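Local atomic coordinates of oligogalacturonate lyase (Vibrio parahaemolyticus RIMD 2210633, PDB entry 3C5M), a protein that probably cleaves oligogalacturonates, fragments of pectin, by beta-elimination, using a seven-bladed beta-propeller that binds manganese. Residues R264-A269 with S295-D300; M218-E223 with S250-V255; G364-S369 with P375-A380. All coordinates share one frame; numbering follows the deposited sequence.

Overall arrangement
In this seven-bladed propeller all three contacts are mostly buried, yet they illustrate two ways of building one fold. Contact 3 lies within a blade: neighbouring strands of a hairpin share backbone hydrogen bonds, with apolar packing on both faces. Contacts 1 and 2 lie between blades, where no hydrogen bond crosses and selenomethionines on or beside strands of separate sheets carry the contact. These two share the sheet holding strands 252-258 and 264-269, joined backbone to backbone by Tyr267 N and Tyr254 O; contact 2 meets the preceding blade and contact 1 the following one. Contact 1 also touches contact 3, through Val298 and Val365, whereas contacts 2 and 3 lie on opposite sides of the chain's centre.

Contact 1 (R264-A269 with S295-D300); sequences RVIYKA and SLMVGD
Ile266 and Met297 face one another across two strands that run in roughly opposite directions but belong to different sheets. Their CA atoms are 10.4 Å apart, and the next matched pair, Lys268 and Ser295, stands at 11.7 Å. At such a separation the backbones cannot pair, and no hydrogen bond links the two segments; side chains alone span the gap. Ile266 and Met297 share it about equally, each reaching some way in. Met297 is a selenomethionine whose chain is extended beyond CG (chi2 -164°, chi3 177°), and this brings its selenium to the two methyls of Ile266. SE of Met297 lies between them, almost equally near both, 4.0 Å from CD1 of Ile266 and 4.1 Å from its CG2. The two side chains lie alongside, pointing opposite ways. Beyond the selenium, the methyl of Met297 meets the Lys268 chain near its end, with CE of Met297 4.3 Å from CE of Lys268. That lysine is itself stretched out, and its NZ goes on to a weak hydrogen bond with Gly294 O. The contact thus joins two successive blades of the propeller through apolar side chains, the lysine amine lying at its polar end. Leu288, on the inner strand 285-290 of the blade that holds Met297, packs against both Ile266 and Met297, while Val279 and Met280 of strand 276-281 cover Ile266 from within its own sheet.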
ATOM      1  N   ARG A 264      -4.676  21.248   0.037  1.00 66.50           N
ATOM      2  CA  ARG A 264      -4.063  20.122  -0.644  1.00 63.96           C
ATOM      3  C   ARG A 264      -4.948  19.710  -1.813  1.00 58.99           C
ATOM      4  O   ARG A 264      -6.163  19.615  -1.670  1.00 58.45           O
ATOM      5  CB  ARG A 264      -3.908  18.970   0.347  1.00 63.43           C
ATOM      6  CG  ARG A 264      -3.133  19.362   1.596  1.00 68.75           C
ATOM      7  CD  ARG A 264      -3.766  18.786   2.854  1.00 75.22           C
ATOM      8  NE  ARG A 264      -3.743  17.323   2.879  1.00 77.39           N
ATOM      9  CZ  ARG A 264      -2.635  16.586   2.906  1.00 74.54           C
ATOM     10  NH1 ARG A 264      -2.719  15.261   2.928  1.00 73.89           N
ATOM     11  NH2 ARG A 264      -1.444  17.171   2.909  1.00 72.95           N
ATOM     12  N   VAL A 265      -4.344  19.479  -2.973  1.00 52.47           N
ATOM     13  CA  VAL A 265      -5.118  19.081  -4.141  1.00 56.79           C
ATOM     14  C   VAL A 265      -4.577  17.832  -4.824  1.00 53.53           C
ATOM     15  O   VAL A 265      -3.368  17.675  -4.990  1.00 50.91           O
ATOM     16  CB  VAL A 265      -5.190  20.223  -5.175  1.00 61.09           C
ATOM     17  CG1 VAL A 265      -6.033  21.349  -4.633  1.00 68.44           C
ATOM     18  CG2 VAL A 265      -3.803  20.730  -5.493  1.00 65.75           C
ATOM     19  N   ILE A 266      -5.487  16.944  -5.211  1.00 44.14           N
ATOM     20  CA  ILE A 266      -5.125  15.704  -5.878  1.00 41.46           C
ATOM     21  C   ILE A 266      -4.777  15.993  -7.332  1.00 46.19           C
ATOM     22  O   ILE A 266      -5.393  16.843  -7.969  1.00 40.33           O
ATOM     23  CB  ILE A 266      -6.281  14.701  -5.841  1.00 41.56           C
ATOM     24  CG1 ILE A 266      -6.738  14.487  -4.399  1.00 39.77           C
ATOM     25  CG2 ILE A 266      -5.845  13.389  -6.466  1.00 46.93           C
ATOM     26  CD1 ILE A 266      -7.939  13.569  -4.251  1.00 33.94           C
ATOM     27  N   TYR A 267      -3.796  15.271  -7.856  1.00 44.64           N
ATOM     28  CA  TYR A 267      -3.355  15.468  -9.225  1.00 45.93           C
ATOM     29  C   TYR A 267      -3.218  14.153  -9.960  1.00 42.15           C
ATOM     30  O   TYR A 267      -2.889  13.141  -9.358  1.00 41.04           O
ATOM     31  CB  TYR A 267      -2.000  16.181  -9.230  1.00 53.88           C
ATOM     32  CG  TYR A 267      -2.068  17.686  -9.285  1.00 62.16           C
ATOM     33  CD1 TYR A 267      -2.176  18.352 -10.505  1.00 66.20           C
ATOM     34  CD2 TYR A 267      -2.025  18.449  -8.122  1.00 62.41           C
ATOM     35  CE1 TYR A 267      -2.236  19.741 -10.564  1.00 64.52           C
ATOM     36  CE2 TYR A 267      -2.086  19.837  -8.173  1.00 61.59           C
ATOM     37  CZ  TYR A 267      -2.190  20.475  -9.394  1.00 65.68           C
ATOM     38  OH  TYR A 267      -2.240  21.848  -9.446  1.00 66.51           O
ATOM     39  N   LYS A 268      -3.479  14.174 -11.264  1.00 50.47           N
ATOM     40  CA  LYS A 268      -3.337  12.987 -12.107  1.00 47.54           C
ATOM     41  C   LYS A 268      -2.304  13.310 -13.178  1.00 44.82           C
ATOM     42  O   LYS A 268      -2.425  14.309 -13.878  1.00 46.93           O
ATOM     43  CB  LYS A 268      -4.663  12.622 -12.787  1.00 57.80           C
ATOM     44  CG  LYS A 268      -5.617  11.763 -11.959  1.00 62.41           C
ATOM     45  CD  LYS A 268      -6.865  11.367 -12.768  1.00 62.94           C
ATOM     46  CE  LYS A 268      -7.817  10.484 -11.952  1.00 59.44           C
ATOM     47  NZ  LYS A 268      -9.124  10.261 -12.632  1.00 55.35           N
ATOM     48  N   ALA A 269      -1.287  12.463 -13.298  1.00 46.00           N
ATOM     49  CA  ALA A 269      -0.239  12.660 -14.294  1.00 44.09           C
ATOM     50  C   ALA A 269      -0.309  11.574 -15.368  1.00 45.41           C
ATOM     51  O   ALA A 269      -0.376  10.392 -15.054  1.00 47.48           O
ATOM     52  CB  ALA A 269       1.119  12.630 -13.624  1.00 38.34           C
ATOM     53  N   SER A 295     -12.342   6.679 -10.853  1.00 35.87           N
ATOM     54  CA  SER A 295     -13.578   7.444 -10.747  1.00 36.63           C
ATOM     55  C   SER A 295     -13.973   7.648  -9.280  1.00 40.64           C
ATOM     56  O   SER A 295     -14.707   8.573  -8.942  1.00 39.65           O
ATOM     57  CB  SER A 295     -14.700   6.721 -11.492  1.00 29.15           C
ATOM     58  OG  SER A 295     -14.807   5.375 -11.078  1.00 35.33           O
ATOM     59  N   LEU A 296     -13.485   6.764  -8.419  1.00 45.99           N
ATOM     60  CA  LEU A 296     -13.753   6.834  -6.993  1.00 44.83           C
ATOM     61  C   LEU A 296     -12.445   6.842  -6.229  1.00 47.96           C
ATOM     62  O   LEU A 296     -11.453   6.283  -6.687  1.00 54.70           O
ATOM     63  CB  LEU A 296     -14.559   5.628  -6.546  1.00 40.94           C
ATOM     64  CG  LEU A 296     -16.005   5.633  -6.996  1.00 46.26           C
ATOM     65  CD1 LEU A 296     -16.618   4.285  -6.676  1.00 46.85           C
ATOM     66  CD2 LEU A 296     -16.766   6.755  -6.304  1.00 34.95           C
HETATM   67  N   MSE A 297     -12.440   7.473  -5.064  1.00 46.87           N
HETATM   68  CA  MSE A 297     -11.240   7.497  -4.247  1.00 49.93           C
HETATM   69  C   MSE A 297     -11.619   7.437  -2.785  1.00 45.35           C
HETATM   70  O   MSE A 297     -12.693   7.890  -2.394  1.00 49.18           O
HETATM   71  CB  MSE A 297     -10.406   8.751  -4.522  1.00 47.56           C
HETATM   72  CG  MSE A 297      -9.662   8.711  -5.854  1.00 62.78           C
HETATM   73 SE   MSE A 297      -8.219  10.037  -6.043  1.00 72.47          SE
HETATM   74  CE  MSE A 297      -7.550   9.554  -7.776  1.00 58.06           C
ATOM     75  N   VAL A 298     -10.740   6.866  -1.975  1.00 36.22           N
ATOM     76  CA  VAL A 298     -11.016   6.774  -0.560  1.00 37.00           C
ATOM     77  C   VAL A 298      -9.874   7.382   0.225  1.00 31.79           C
ATOM     78  O   VAL A 298      -8.721   7.288  -0.182  1.00 28.47           O
ATOM     79  CB  VAL A 298     -11.246   5.319  -0.139  1.00 28.61           C
ATOM     80  CG1 VAL A 298      -9.985   4.525  -0.298  1.00 23.47           C
ATOM     81  CG2 VAL A 298     -11.751   5.279   1.282  1.00 45.29           C
ATOM     82  N   GLY A 299     -10.208   8.012   1.348  1.00 38.10           N
ATOM     83  CA  GLY A 299      -9.195   8.649   2.170  1.00 44.26           C
ATOM     84  C   GLY A 299      -9.250   8.409   3.672  1.00 43.12           C
ATOM     85  O   GLY A 299     -10.283   8.089   4.251  1.00 40.39           O
ATOM     86  N   ASP A 300      -8.104   8.614   4.304  1.00 52.27           N
ATOM     87  CA  ASP A 300      -7.930   8.416   5.736  1.00 48.05           C
ATOM     88  C   ASP A 300      -7.994   9.670   6.580  1.00 48.60           C
ATOM     89  O   ASP A 300      -6.997  10.379   6.691  1.00 59.40           O
ATOM     90  CB  ASP A 300      -6.570   7.787   5.988  1.00 52.53           C
ATOM     91  CG  ASP A 300      -6.672   6.369   6.361  1.00 44.10           C
ATOM     92  OD1 ASP A 300      -7.711   6.022   6.954  1.00 55.48           O
ATOM     93  OD2 ASP A 300      -5.718   5.619   6.080  1.00 37.94           O
TER

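Contact 2 (M218-E223 with S250-V255)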
HETATM    1  N   MSE A 218       8.586  12.455  -7.653  1.00 65.68           N
HETATM    2  CA  MSE A 218       7.811  11.924  -8.760  1.00 66.69           C
HETATM    3  C   MSE A 218       8.740  11.484  -9.885  1.00 63.22           C
HETATM    4  O   MSE A 218       8.986  12.246 -10.816  1.00 70.33           O
HETATM    5  CB  MSE A 218       6.851  12.995  -9.294  1.00 82.26           C
HETATM    6  CG  MSE A 218       5.842  13.571  -8.277  1.00 86.10           C
HETATM    7 SE   MSE A 218       4.399  12.344  -7.776  1.00 66.30          SE
HETATM    8  CE  MSE A 218       5.284  11.610  -6.210  1.00 78.96           C
ATOM      9  N   TRP A 219       9.266  10.269  -9.813  1.00 54.21           N
ATOM     10  CA  TRP A 219      10.142   9.803 -10.877  1.00 52.42           C
ATOM     11  C   TRP A 219       9.578   8.647 -11.689  1.00 50.17           C
ATOM     12  O   TRP A 219       8.705   7.907 -11.226  1.00 49.13           O
ATOM     13  CB  TRP A 219      11.504   9.406 -10.325  1.00 51.69           C
ATOM     14  CG  TRP A 219      12.336  10.556  -9.923  1.00 47.30           C
ATOM     15  CD1 TRP A 219      12.366  11.165  -8.708  1.00 46.03           C
ATOM     16  CD2 TRP A 219      13.275  11.248 -10.744  1.00 50.62           C
ATOM     17  NE1 TRP A 219      13.275  12.193  -8.716  1.00 47.56           N
ATOM     18  CE2 TRP A 219      13.850  12.264  -9.956  1.00 48.93           C
ATOM     19  CE3 TRP A 219      13.694  11.104 -12.071  1.00 57.44           C
ATOM     20  CZ2 TRP A 219      14.818  13.136 -10.450  1.00 35.80           C
ATOM     21  CZ3 TRP A 219      14.658  11.971 -12.564  1.00 48.59           C
ATOM     22  CH2 TRP A 219      15.209  12.973 -11.753  1.00 45.20           C
ATOM     23  N   LEU A 220      10.097   8.504 -12.906  1.00 49.47           N
ATOM     24  CA  LEU A 220       9.684   7.453 -13.844  1.00 47.17           C
ATOM     25  C   LEU A 220      10.907   6.998 -14.642  1.00 39.51           C
ATOM     26  O   LEU A 220      11.829   7.773 -14.867  1.00 42.47           O
ATOM     27  CB  LEU A 220       8.606   7.991 -14.798  1.00 36.74           C
ATOM     28  CG  LEU A 220       7.278   7.238 -14.862  1.00 43.93           C
ATOM     29  CD1 LEU A 220       6.659   7.201 -13.474  1.00 41.54           C
ATOM     30  CD2 LEU A 220       6.326   7.913 -15.857  1.00 25.03           C
ATOM     31  N   VAL A 221      10.924   5.740 -15.053  1.00 40.23           N
ATOM     32  CA  VAL A 221      12.044   5.212 -15.822  1.00 44.90           C
ATOM     33  C   VAL A 221      11.582   3.949 -16.545  1.00 50.10           C
ATOM     34  O   VAL A 221      10.739   3.220 -16.030  1.00 52.81           O
ATOM     35  CB  VAL A 221      13.235   4.867 -14.905  1.00 41.19           C
ATOM     36  CG1 VAL A 221      12.811   3.861 -13.851  1.00 36.88           C
ATOM     37  CG2 VAL A 221      14.371   4.308 -15.731  1.00 47.38           C
ATOM     38  N   ASN A 222      12.120   3.686 -17.731  1.00 45.75           N
ATOM     39  CA  ASN A 222      11.706   2.500 -18.463  1.00 44.64           C
ATOM     40  C   ASN A 222      12.331   1.222 -17.946  1.00 46.28           C
ATOM     41  O   ASN A 222      13.354   1.254 -17.269  1.00 45.91           O
ATOM     42  CB  ASN A 222      11.999   2.659 -19.942  1.00 43.42           C
ATOM     43  CG  ASN A 222      11.109   3.679 -20.582  1.00 44.97           C
ATOM     44  OD1 ASN A 222      11.492   4.829 -20.733  1.00 55.00           O
ATOM     45  ND2 ASN A 222       9.898   3.272 -20.940  1.00 51.42           N
ATOM     46  N   GLU A 223      11.715   0.093 -18.267  1.00 39.69           N
ATOM     47  CA  GLU A 223      12.220  -1.168 -17.783  1.00 43.49           C
ATOM     48  C   GLU A 223      13.648  -1.433 -18.212  1.00 50.68           C
ATOM     49  O   GLU A 223      14.427  -2.019 -17.456  1.00 53.87           O
ATOM     50  CB  GLU A 223      11.328  -2.303 -18.237  1.00 44.23           C
ATOM     51  CG  GLU A 223      11.679  -3.603 -17.576  1.00 57.30           C
ATOM     52  CD  GLU A 223      10.643  -4.661 -17.836  1.00 68.99           C
ATOM     53  OE1 GLU A 223      10.855  -5.827 -17.437  1.00 78.31           O
ATOM     54  OE2 GLU A 223       9.605  -4.326 -18.440  1.00 81.85           O
ATOM     55  N   SER A 250      -4.214   4.215 -16.017  1.00 39.55           N
ATOM     56  CA  SER A 250      -4.556   5.433 -16.741  1.00 38.51           C
ATOM     57  C   SER A 250      -3.696   6.627 -16.370  1.00 39.56           C
ATOM     58  O   SER A 250      -3.471   7.508 -17.198  1.00 45.82           O
ATOM     59  CB  SER A 250      -6.039   5.789 -16.534  1.00 41.81           C
ATOM     60  OG  SER A 250      -6.298   6.363 -15.258  1.00 51.22           O
ATOM     61  N   ALA A 251      -3.211   6.670 -15.135  1.00 41.33           N
ATOM     62  CA  ALA A 251      -2.382   7.792 -14.713  1.00 44.68           C
ATOM     63  C   ALA A 251      -1.722   7.588 -13.356  1.00 43.92           C
ATOM     64  O   ALA A 251      -1.995   6.614 -12.657  1.00 48.19           O
ATOM     65  CB  ALA A 251      -3.222   9.068 -14.692  1.00 39.96           C
HETATM   66  N   MSE A 252      -0.844   8.519 -12.997  1.00 48.14           N
HETATM   67  CA  MSE A 252      -0.149   8.490 -11.714  1.00 46.08           C
HETATM   68  C   MSE A 252      -0.800   9.550 -10.840  1.00 48.42           C
HETATM   69  O   MSE A 252      -0.554  10.735 -11.031  1.00 51.80           O
HETATM   70  CB  MSE A 252       1.330   8.838 -11.895  1.00 46.96           C
HETATM   71  CG  MSE A 252       2.134   8.957 -10.600  1.00 50.10           C
HETATM   72 SE   MSE A 252       2.477   7.265  -9.724  1.00 69.73          SE
HETATM   73  CE  MSE A 252       4.181   6.804 -10.543  1.00 74.03           C
ATOM     74  N   ALA A 253      -1.632   9.134  -9.890  1.00 42.87           N
ATOM     75  CA  ALA A 253      -2.290  10.088  -9.007  1.00 40.30           C
ATOM     76  C   ALA A 253      -1.429  10.423  -7.796  1.00 43.68           C
ATOM     77  O   ALA A 253      -0.724   9.564  -7.263  1.00 39.30           O
ATOM     78  CB  ALA A 253      -3.642   9.545  -8.548  1.00 36.65           C
ATOM     79  N   TYR A 254      -1.479  11.684  -7.371  1.00 41.99           N
ATOM     80  CA  TYR A 254      -0.739  12.118  -6.194  1.00 37.32           C
ATOM     81  C   TYR A 254      -1.363  13.359  -5.552  1.00 34.51           C
ATOM     82  O   TYR A 254      -2.356  13.894  -6.037  1.00 27.71           O
ATOM     83  CB  TYR A 254       0.723  12.380  -6.543  1.00 33.17           C
ATOM     84  CG  TYR A 254       0.925  13.505  -7.516  1.00 40.18           C
ATOM     85  CD1 TYR A 254       0.801  13.299  -8.891  1.00 41.33           C
ATOM     86  CD2 TYR A 254       1.189  14.800  -7.059  1.00 34.40           C
ATOM     87  CE1 TYR A 254       0.931  14.358  -9.787  1.00 38.99           C
ATOM     88  CE2 TYR A 254       1.316  15.860  -7.941  1.00 40.66           C
ATOM     89  CZ  TYR A 254       1.184  15.636  -9.301  1.00 42.11           C
ATOM     90  OH  TYR A 254       1.274  16.704 -10.162  1.00 45.75           O
ATOM     91  N   VAL A 255      -0.775  13.801  -4.449  1.00 36.89           N
ATOM     92  CA  VAL A 255      -1.260  14.964  -3.723  1.00 40.33           C
ATOM     93  C   VAL A 255      -0.168  16.014  -3.597  1.00 42.99           C
ATOM     94  O   VAL A 255       0.972  15.703  -3.261  1.00 46.58           O
ATOM     95  CB  VAL A 255      -1.710  14.574  -2.305  1.00 47.11           C
ATOM     96  CG1 VAL A 255      -2.176  15.810  -1.544  1.00 45.11           C
ATOM     97  CG2 VAL A 255      -2.815  13.534  -2.385  1.00 49.43           C
TER
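The ring of Tyr254 has one face covered by the selenium of Met218, a Met-aromatic contact in its selenomethionine form. SE of Met218 stands 4.1 Å from the centroid of the Tyr254 ring and 27° off its normal, displaced toward the root of the ring: its nearest atom there is CG of Tyr254, at 3.7 Å. The Met218 chain bends at both chi2 (-72°) and chi3 (93°), and these two turns lay its selenium over the face. At the far end of the ring the hydroxyl is occupied by a hydrogen bond with Lys232 NZ, so the tyrosine is apolar where it meets Met218 and polar at its tip. Two residues on from Met218, and two back from Tyr254, a smaller apolar contact continues the seam: CD1 of Leu220 lies 3.9 Å from CE of Met252. No hydrogen bond crosses between the segments, so apolar and Met-aromatic contacts alone join the two blades here. Around this buried seam, strand 238-245 contributes Glu243 beside Met218, Trp245 beside Met252 and Cys240 beside Tyr254; on the other blade Leu220 leans on Thr202 of strand 202-207 and Arg229 of strand 229-230.

Contact 3 (G364-S369 with P375-A380)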
ATOM      1  N   GLY A 364     -17.868  -1.894  -1.196  1.00 30.31           N
ATOM      2  CA  GLY A 364     -17.371  -1.689   0.146  1.00 35.22           C
ATOM      3  C   GLY A 364     -15.945  -1.183   0.214  1.00 34.34           C
ATOM      4  O   GLY A 364     -15.253  -1.114  -0.801  1.00 35.63           O
ATOM      5  N   VAL A 365     -15.524  -0.811   1.419  1.00 28.71           N
ATOM      6  CA  VAL A 365     -14.187  -0.320   1.663  1.00 24.49           C
ATOM      7  C   VAL A 365     -13.633  -1.115   2.829  1.00 34.44           C
ATOM      8  O   VAL A 365     -14.242  -1.171   3.903  1.00 32.39           O
ATOM      9  CB  VAL A 365     -14.171   1.163   2.039  1.00 24.82           C
ATOM     10  CG1 VAL A 365     -12.783   1.554   2.529  1.00 30.58           C
ATOM     11  CG2 VAL A 365     -14.546   2.004   0.839  1.00 29.47           C
ATOM     12  N   LEU A 366     -12.477  -1.734   2.596  1.00 30.62           N
ATOM     13  CA  LEU A 366     -11.780  -2.553   3.584  1.00 18.78           C
ATOM     14  C   LEU A 366     -10.793  -1.649   4.258  1.00 22.85           C
ATOM     15  O   LEU A 366     -10.179  -0.817   3.599  1.00 21.19           O
ATOM     16  CB  LEU A 366     -11.023  -3.671   2.885  1.00 18.51           C
ATOM     17  CG  LEU A 366     -10.162  -4.603   3.714  1.00 22.74           C
ATOM     18  CD1 LEU A 366     -11.058  -5.631   4.415  1.00 25.55           C
ATOM     19  CD2 LEU A 366      -9.169  -5.322   2.795  1.00 15.42           C
ATOM     20  N   PHE A 367     -10.639  -1.810   5.570  1.00 29.14           N
ATOM     21  CA  PHE A 367      -9.703  -0.985   6.332  1.00 25.81           C
ATOM     22  C   PHE A 367      -9.450  -1.563   7.711  1.00 29.83           C
ATOM     23  O   PHE A 367     -10.201  -2.423   8.170  1.00 40.66           O
ATOM     24  CB  PHE A 367     -10.235   0.446   6.448  1.00 35.24           C
ATOM     25  CG  PHE A 367     -11.488   0.572   7.270  1.00 31.18           C
ATOM     26  CD1 PHE A 367     -11.415   0.776   8.639  1.00 39.85           C
ATOM     27  CD2 PHE A 367     -12.734   0.508   6.678  1.00 26.07           C
ATOM     28  CE1 PHE A 367     -12.570   0.918   9.404  1.00 35.34           C
ATOM     29  CE2 PHE A 367     -13.893   0.650   7.442  1.00 39.27           C
ATOM     30  CZ  PHE A 367     -13.807   0.855   8.805  1.00 29.22           C
ATOM     31  N   THR A 368      -8.386  -1.102   8.364  1.00 24.20           N
ATOM     32  CA  THR A 368      -8.036  -1.580   9.701  1.00 30.49           C
ATOM     33  C   THR A 368      -8.388  -0.539  10.746  1.00 33.47           C
ATOM     34  O   THR A 368      -8.416   0.650  10.450  1.00 40.07           O
ATOM     35  CB  THR A 368      -6.514  -1.833   9.864  1.00 27.46           C
ATOM     36  OG1 THR A 368      -6.047  -2.729   8.849  1.00 35.26           O
ATOM     37  CG2 THR A 368      -6.227  -2.454  11.230  1.00 22.74           C
ATOM     38  N   SER A 369      -8.674  -0.984  11.965  1.00 34.35           N
ATOM     39  CA  SER A 369      -8.936  -0.052  13.059  1.00 40.76           C
ATOM     40  C   SER A 369      -8.811  -0.732  14.408  1.00 39.76           C
ATOM     41  O   SER A 369      -9.039  -1.932  14.523  1.00 51.23           O
ATOM     42  CB  SER A 369     -10.318   0.580  12.961  1.00 28.93           C
ATOM     43  OG  SER A 369     -10.419   1.573  13.974  1.00 25.54           O
ATOM     44  N   PRO A 375      -6.284  -3.806  17.033  1.00 37.69           N
ATOM     45  CA  PRO A 375      -6.423  -3.692  15.587  1.00 27.13           C
ATOM     46  C   PRO A 375      -7.195  -4.871  14.998  1.00 32.88           C
ATOM     47  O   PRO A 375      -6.911  -6.047  15.287  1.00 34.76           O
ATOM     48  CB  PRO A 375      -4.980  -3.605  15.112  1.00 24.03           C
ATOM     49  CG  PRO A 375      -4.229  -4.334  16.161  1.00 27.17           C
ATOM     50  CD  PRO A 375      -4.862  -3.853  17.417  1.00 38.25           C
ATOM     51  N   ALA A 376      -8.188  -4.527  14.184  1.00 29.63           N
ATOM     52  CA  ALA A 376      -9.058  -5.493  13.527  1.00 32.73           C
ATOM     53  C   ALA A 376      -9.431  -5.000  12.124  1.00 35.05           C
ATOM     54  O   ALA A 376      -9.223  -3.829  11.779  1.00 35.46           O
ATOM     55  CB  ALA A 376     -10.309  -5.710  14.358  1.00 25.39           C
ATOM     56  N   ILE A 377     -10.009  -5.895  11.330  1.00 32.87           N
ATOM     57  CA  ILE A 377     -10.371  -5.589   9.952  1.00 34.91           C
ATOM     58  C   ILE A 377     -11.867  -5.391   9.748  1.00 35.02           C
ATOM     59  O   ILE A 377     -12.675  -6.219  10.172  1.00 38.20           O
ATOM     60  CB  ILE A 377      -9.879  -6.721   9.014  1.00 36.06           C
ATOM     61  CG1 ILE A 377      -8.393  -6.975   9.251  1.00 37.90           C
ATOM     62  CG2 ILE A 377     -10.063  -6.335   7.564  1.00 35.91           C
ATOM     63  CD1 ILE A 377      -7.865  -8.148   8.482  1.00 44.14           C
ATOM     64  N   TYR A 378     -12.231  -4.295   9.087  1.00 34.56           N
ATOM     65  CA  TYR A 378     -13.637  -3.979   8.818  1.00 27.13           C
ATOM     66  C   TYR A 378     -13.852  -3.735   7.341  1.00 22.79           C
ATOM     67  O   TYR A 378     -12.910  -3.474   6.604  1.00 40.19           O
ATOM     68  CB  TYR A 378     -14.062  -2.705   9.561  1.00 27.22           C
ATOM     69  CG  TYR A 378     -13.876  -2.738  11.061  1.00 31.33           C
ATOM     70  CD1 TYR A 378     -12.629  -2.519  11.635  1.00 29.47           C
ATOM     71  CD2 TYR A 378     -14.948  -3.022  11.905  1.00 36.23           C
ATOM     72  CE1 TYR A 378     -12.447  -2.587  13.012  1.00 43.35           C
ATOM     73  CE2 TYR A 378     -14.778  -3.091  13.287  1.00 45.44           C
ATOM     74  CZ  TYR A 378     -13.522  -2.876  13.834  1.00 46.27           C
ATOM     75  OH  TYR A 378     -13.336  -2.971  15.200  1.00 53.09           O
ATOM     76  N   ILE A 379     -15.098  -3.829   6.912  1.00 22.53           N
ATOM     77  CA  ILE A 379     -15.452  -3.545   5.535  1.00 18.14           C
ATOM     78  C   ILE A 379     -16.694  -2.674   5.630  1.00 30.75           C
ATOM     79  O   ILE A 379     -17.744  -3.123   6.086  1.00 35.79           O
ATOM     80  CB  ILE A 379     -15.796  -4.816   4.730  1.00 22.80           C
ATOM     81  CG1 ILE A 379     -14.521  -5.551   4.334  1.00 27.38           C
ATOM     82  CG2 ILE A 379     -16.568  -4.442   3.475  1.00 24.90           C
ATOM     83  CD1 ILE A 379     -14.759  -6.900   3.757  1.00 10.37           C
ATOM     84  N   ALA A 380     -16.569  -1.421   5.216  1.00 33.40           N
ATOM     85  CA  ALA A 380     -17.694  -0.505   5.263  1.00 33.66           C
ATOM     86  C   ALA A 380     -18.437  -0.530   3.933  1.00 42.58           C
ATOM     87  O   ALA A 380     -17.827  -0.409   2.873  1.00 45.01           O
ATOM     88  CB  ALA A 380     -17.206   0.907   5.562  1.00 29.34           C
TER
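Leu366 sits at the apolar centre of one face of a beta hairpin, where its CD1 meets CG2 of Ile377 at 3.4 Å and CG1 of Ile379 at 3.5 Å. Strands 364-369 and 376-381 are antiparallel neighbours in a blade whose outer strands, 12-15 and 22-25, come from the N-terminal end of the chain: the Velcro closure of a beta-propeller. Leu50 and Phe52 of the adjoining blade pack against this Leu366 face. On the reverse face Phe367 and Tyr378 form a hydrogen-bonded pair. Their ring planes differ by 18° but are slid apart, so little stacking results; instead CB of Tyr378 lies over the Phe367 ring face, 3.6 Å from its CZ. With chi1 of 66°, Phe367 turns its ring in over the neighbouring strand, and CB of Ala380 reaches the ring's edge in its plane, 3.8 Å from CE2 of Phe367. Leu335 and Cys336 of the preceding blade border this side. Further out the groups become polar. Thr368 OG1 is hydrogen-bonded to Arg35 N, and its side chain is about 6 Å from those of His353 and His355, two of the manganese ligands. Ser369 OG bonds to His338 O, and Tyr378 OH to Glu372 OE2. Three pairs of backbone hydrogen bonds hold the ladder together, at Val365-Ala380, Phe367-Tyr378 and Ser369-Ala376. Near its middle, Tyr378 N donates to Phe367 O over 2.9 Å, with an N-H...O angle of 178°.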